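Local coordinates for protein gene activator AphA (Vibrio cholerae, PDB 1YG2) that activates virulence genes in the cholera bacterium, probably by binding promoter DNA through a winged helix domain, at residues K46-E58 / V68-G80. Numbering follows the deposited sequence.
Sequences KMGEQGLVTCVLE and VYSITQAGRSALG
With chi1 at 64°, Thr72 tucks OG1 between its backbone N and carbonyl carbon, facing Gly51, while Thr72 CG2 swings opposite the carbonyl carbon and meets Thr54 CG2 at 3.2 Å, tighter than usual van der Waals contact. Thr72 OG1 donates to Gly51 O at 2.6 Å, tilted from the carbonyl plane, and accepts from Gly75 N at 3.1 Å, the capping bond of helix 73-84. Gly51, at positive phi, closes helix 37-49 in a Schellman motif, so the case exemplifies an N-cap side chain that bonds to the end of the preceding helix as well as to its own. Thr72 N adds a nearly straight bond to Leu52 O, well above that carbonyl's plane. Gly75 has no side chain, and Gly75 CA comes within 3.3 Å of Leu52 O in a C-H...O contact, while Leu52 CD2 lies against Ala74 and Ala78.

Strands 53-55 and 69-71 run antiparallel as the two arms of the wing. Thr54 and Ser70 exchange two backbone bonds, and Val56 and Val68 pair likewise. On the face bearing Val53 and Ile71, Cys55 SG sits obliquely, 4.2 Å from the Tyr69 ring centroid. Asp15 binds Ser70 OG, tying the wing to the segment after helix 3-13. The chemistry implies a wing fixed at its base by a hydroxyl that both donates and accepts a hydrogen bond, and along its strands chiefly by backbone bonds.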
loop_
_atom_site.group_PDB
_atom_site.type_symbol
_atom_site.label_atom_id
_atom_site.label_comp_id
_atom_site.label_asym_id
_atom_site.label_seq_id
_atom_site.Cartn_x
_atom_site.Cartn_y
_atom_site.Cartn_z
ATOM N N LYS A 46 -16.038 12.851 -18.170
ATOM C CA LYS A 46 -14.768 13.431 -18.609
ATOM C C LYS A 46 -14.204 12.658 -19.784
ATOM O O LYS A 46 -13.613 13.236 -20.693
ATOM C CB LYS A 46 -13.733 13.431 -17.473
ATOM C CG LYS A 46 -13.927 14.523 -16.421
ATOM C CD LYS A 46 -12.697 14.660 -15.501
ATOM C CE LYS A 46 -12.796 15.925 -14.626
ATOM N NZ LYS A 46 -11.632 16.129 -13.697
ATOM N N MET A 47 -14.387 11.345 -19.771
ATOM C CA MET A 47 -13.885 10.504 -20.857
ATOM C C MET A 47 -14.602 10.744 -22.178
ATOM O O MET A 47 -14.036 10.529 -23.268
ATOM C CB MET A 47 -14.003 9.039 -20.466
ATOM C CG MET A 47 -12.927 8.617 -19.489
ATOM S SD MET A 47 -13.249 7.027 -18.731
ATOM C CE MET A 47 -12.941 5.985 -20.071
ATOM N N GLY A 48 -15.854 11.179 -22.075
ATOM C CA GLY A 48 -16.637 11.448 -23.267
ATOM C C GLY A 48 -16.116 12.710 -23.927
ATOM O O GLY A 48 -15.966 12.784 -25.140
ATOM N N GLU A 49 -15.832 13.713 -23.112
ATOM C CA GLU A 49 -15.319 14.966 -23.624
ATOM C C GLU A 49 -13.909 14.750 -24.155
ATOM O O GLU A 49 -13.460 15.458 -25.049
ATOM C CB GLU A 49 -15.325 16.016 -22.525
ATOM C CG GLU A 49 -14.535 17.259 -22.860
ATOM C CD GLU A 49 -15.025 18.470 -22.096
ATOM O OE1 GLU A 49 -15.375 18.316 -20.900
ATOM O OE2 GLU A 49 -15.056 19.572 -22.693
ATOM N N GLN A 50 -13.218 13.751 -23.619
ATOM C CA GLN A 50 -11.868 13.453 -24.078
ATOM C C GLN A 50 -11.878 12.600 -25.337
ATOM O O GLN A 50 -10.846 12.418 -25.986
ATOM C CB GLN A 50 -11.073 12.756 -22.969
ATOM C CG GLN A 50 -10.677 13.696 -21.843
ATOM C CD GLN A 50 -10.131 12.969 -20.630
ATOM O OE1 GLN A 50 -10.771 12.070 -20.089
ATOM N NE2 GLN A 50 -8.942 13.356 -20.197
ATOM N N GLY A 51 -13.049 12.080 -25.686
ATOM C CA GLY A 51 -13.153 11.253 -26.875
ATOM C C GLY A 51 -12.610 9.850 -26.694
ATOM O O GLY A 51 -12.306 9.188 -27.673
ATOM N N LEU A 52 -12.483 9.399 -25.446
ATOM C CA LEU A 52 -11.981 8.056 -25.146
ATOM C C LEU A 52 -13.118 7.048 -25.187
ATOM O O LEU A 52 -12.889 5.844 -25.305
ATOM C CB LEU A 52 -11.340 8.018 -23.758
ATOM C CG LEU A 52 -10.213 9.027 -23.520
ATOM C CD1 LEU A 52 -9.680 8.891 -22.092
ATOM C CD2 LEU A 52 -9.114 8.784 -24.545
ATOM N N VAL A 53 -14.341 7.551 -25.058
ATOM C CA VAL A 53 -15.542 6.723 -25.107
ATOM C C VAL A 53 -16.643 7.502 -25.825
ATOM O O VAL A 53 -16.616 8.731 -25.854
ATOM C CB VAL A 53 -16.049 6.354 -23.681
ATOM C CG1 VAL A 53 -14.938 5.661 -22.891
ATOM C CG2 VAL A 53 -16.537 7.602 -22.957
ATOM N N THR A 54 -17.592 6.786 -26.424
ATOM C CA THR A 54 -18.721 7.411 -27.114
ATOM C C THR A 54 -19.999 6.738 -26.642
ATOM O O THR A 54 -19.946 5.782 -25.870
ATOM C CB THR A 54 -18.636 7.273 -28.657
ATOM O OG1 THR A 54 -18.513 5.893 -29.025
ATOM C CG2 THR A 54 -17.451 8.044 -29.191
ATOM N N CYS A 55 -21.140 7.238 -27.102
ATOM C CA CYS A 55 -22.432 6.673 -26.726
ATOM C C CYS A 55 -23.188 6.116 -27.917
ATOM O O CYS A 55 -23.086 6.633 -29.030
ATOM C CB CYS A 55 -23.298 7.726 -26.050
ATOM S SG CYS A 55 -22.803 8.097 -24.391
ATOM N N VAL A 56 -23.956 5.062 -27.664
ATOM C CA VAL A 56 -24.755 4.410 -28.695
ATOM C C VAL A 56 -26.141 4.115 -28.120
ATOM O O VAL A 56 -26.348 4.200 -26.908
ATOM C CB VAL A 56 -24.099 3.087 -29.142
ATOM C CG1 VAL A 56 -24.853 2.499 -30.321
ATOM C CG2 VAL A 56 -22.641 3.332 -29.504
ATOM N N LEU A 57 -27.086 3.764 -28.986
ATOM C CA LEU A 57 -28.446 3.463 -28.544
ATOM C C LEU A 57 -28.774 1.975 -28.608
ATOM O O LEU A 57 -28.868 1.306 -27.577
ATOM C CB LEU A 57 -29.458 4.246 -29.382
ATOM C CG LEU A 57 -29.355 5.768 -29.288
ATOM C CD1 LEU A 57 -30.385 6.399 -30.215
ATOM C CD2 LEU A 57 -29.568 6.220 -27.844
ATOM N N GLU A 58 -28.954 1.463 -29.822
ATOM C CA GLU A 58 -29.284 0.053 -30.021
ATOM C C GLU A 58 -30.694 -0.241 -29.512
ATOM O O GLU A 58 -31.463 -0.964 -30.147
ATOM C CB GLU A 58 -28.279 -0.830 -29.280
ATOM C CG GLU A 58 -26.837 -0.408 -29.470
ATOM C CD GLU A 58 -25.877 -1.317 -28.737
ATOM O OE1 GLU A 58 -26.081 -1.540 -27.523
ATOM O OE2 GLU A 58 -24.915 -1.802 -29.374
ATOM N N VAL A 68 -25.819 3.031 -24.043
ATOM C CA VAL A 68 -24.671 2.136 -24.147
ATOM C C VAL A 68 -23.348 2.842 -24.456
ATOM O O VAL A 68 -23.210 3.503 -25.483
ATOM C CB VAL A 68 -24.890 1.066 -25.233
ATOM C CG1 VAL A 68 -23.583 0.347 -25.516
ATOM C CG2 VAL A 68 -25.942 0.068 -24.775
ATOM N N TYR A 69 -22.375 2.691 -23.564
ATOM C CA TYR A 69 -21.070 3.300 -23.773
ATOM C C TYR A 69 -20.190 2.358 -24.576
ATOM O O TYR A 69 -20.315 1.139 -24.477
ATOM C CB TYR A 69 -20.394 3.617 -22.439
ATOM C CG TYR A 69 -21.032 4.759 -21.692
ATOM C CD1 TYR A 69 -22.005 4.528 -20.722
ATOM C CD2 TYR A 69 -20.680 6.077 -21.973
ATOM C CE1 TYR A 69 -22.609 5.582 -20.050
ATOM C CE2 TYR A 69 -21.278 7.139 -21.310
ATOM C CZ TYR A 69 -22.242 6.885 -20.348
ATOM O OH TYR A 69 -22.838 7.936 -19.681
ATOM N N SER A 70 -19.299 2.928 -25.374
ATOM C CA SER A 70 -18.400 2.137 -26.197
ATOM C C SER A 70 -17.018 2.782 -26.202
ATOM O O SER A 70 -16.907 4.008 -26.179
ATOM C CB SER A 70 -18.947 2.067 -27.622
ATOM O OG SER A 70 -18.116 1.271 -28.441
ATOM N N ILE A 71 -15.966 1.970 -26.228
ATOM C CA ILE A 71 -14.607 2.514 -26.244
ATOM C C ILE A 71 -14.249 2.970 -27.662
ATOM O O ILE A 71 -14.654 2.333 -28.636
ATOM C CB ILE A 71 -13.577 1.464 -25.784
ATOM C CG1 ILE A 71 -12.239 2.145 -25.479
ATOM C CG2 ILE A 71 -13.395 0.391 -26.860
ATOM C CD1 ILE A 71 -11.180 1.203 -24.926
ATOM N N THR A 72 -13.512 4.073 -27.786
ATOM C CA THR A 72 -13.118 4.570 -29.108
ATOM C C THR A 72 -11.673 4.194 -29.383
ATOM O O THR A 72 -10.985 3.689 -28.501
ATOM C CB THR A 72 -13.214 6.097 -29.204
ATOM O OG1 THR A 72 -12.280 6.692 -28.290
ATOM C CG2 THR A 72 -14.628 6.567 -28.885
ATOM N N GLN A 73 -11.214 4.436 -30.604
ATOM C CA GLN A 73 -9.837 4.116 -30.955
ATOM C C GLN A 73 -8.887 4.876 -30.036
ATOM O O GLN A 73 -7.836 4.357 -29.647
ATOM C CB GLN A 73 -9.546 4.488 -32.410
ATOM C CG GLN A 73 -8.097 4.240 -32.812
ATOM C CD GLN A 73 -7.678 2.797 -32.548
ATOM O OE1 GLN A 73 -8.512 1.895 -32.568
ATOM N NE2 GLN A 73 -6.389 2.572 -32.315
ATOM N N ALA A 74 -9.257 6.106 -29.687
ATOM C CA ALA A 74 -8.433 6.921 -28.795
ATOM C C ALA A 74 -8.412 6.240 -27.430
ATOM O O ALA A 74 -7.368 6.139 -26.785
ATOM C CB ALA A 74 -9.010 8.325 -28.668
ATOM N N GLY A 75 -9.582 5.774 -26.999
ATOM C CA GLY A 75 -9.673 5.080 -25.726
ATOM C C GLY A 75 -8.788 3.840 -25.766
ATOM O O GLY A 75 -8.065 3.544 -24.814
ATOM N N ARG A 76 -8.823 3.116 -26.879
ATOM C CA ARG A 76 -8.008 1.912 -27.003
ATOM C C ARG A 76 -6.522 2.253 -26.989
ATOM O O ARG A 76 -5.708 1.540 -26.390
ATOM C CB ARG A 76 -8.370 1.146 -28.286
ATOM C CG ARG A 76 -9.732 0.431 -28.220
ATOM C CD ARG A 76 -9.906 -0.574 -29.360
ATOM N NE ARG A 76 -10.175 0.073 -30.642
ATOM C CZ ARG A 76 -11.359 0.557 -31.008
ATOM N NH1 ARG A 76 -12.402 0.465 -30.194
ATOM N NH2 ARG A 76 -11.497 1.155 -32.186
ATOM N N SER A 77 -6.173 3.357 -27.630
ATOM C CA SER A 77 -4.786 3.786 -27.685
ATOM C C SER A 77 -4.285 4.167 -26.289
ATOM O O SER A 77 -3.176 3.811 -25.904
ATOM C CB SER A 77 -4.646 4.968 -28.651
ATOM O OG SER A 77 -3.319 5.450 -28.677
ATOM N N ALA A 78 -5.108 4.878 -25.525
ATOM C CA ALA A 78 -4.725 5.291 -24.175
ATOM C C ALA A 78 -4.580 4.088 -23.236
ATOM O O ALA A 78 -3.705 4.074 -22.368
ATOM C CB ALA A 78 -5.762 6.272 -23.604
ATOM N N LEU A 79 -5.446 3.093 -23.407
ATOM C CA LEU A 79 -5.394 1.892 -22.574
ATOM C C LEU A 79 -4.077 1.167 -22.856
ATOM O O LEU A 79 -3.392 0.722 -21.939
ATOM C CB LEU A 79 -6.586 0.968 -22.878
ATOM C CG LEU A 79 -6.715 -0.324 -22.065
ATOM C CD1 LEU A 79 -6.928 0.002 -20.585
ATOM C CD2 LEU A 79 -7.881 -1.146 -22.602
ATOM N N GLY A 80 -3.724 1.058 -24.134
ATOM C CA GLY A 80 -2.484 0.394 -24.505
ATOM C C GLY A 80 -1.261 1.121 -23.973
ATOM O O GLY A 80 -0.328 0.495 -23.490
#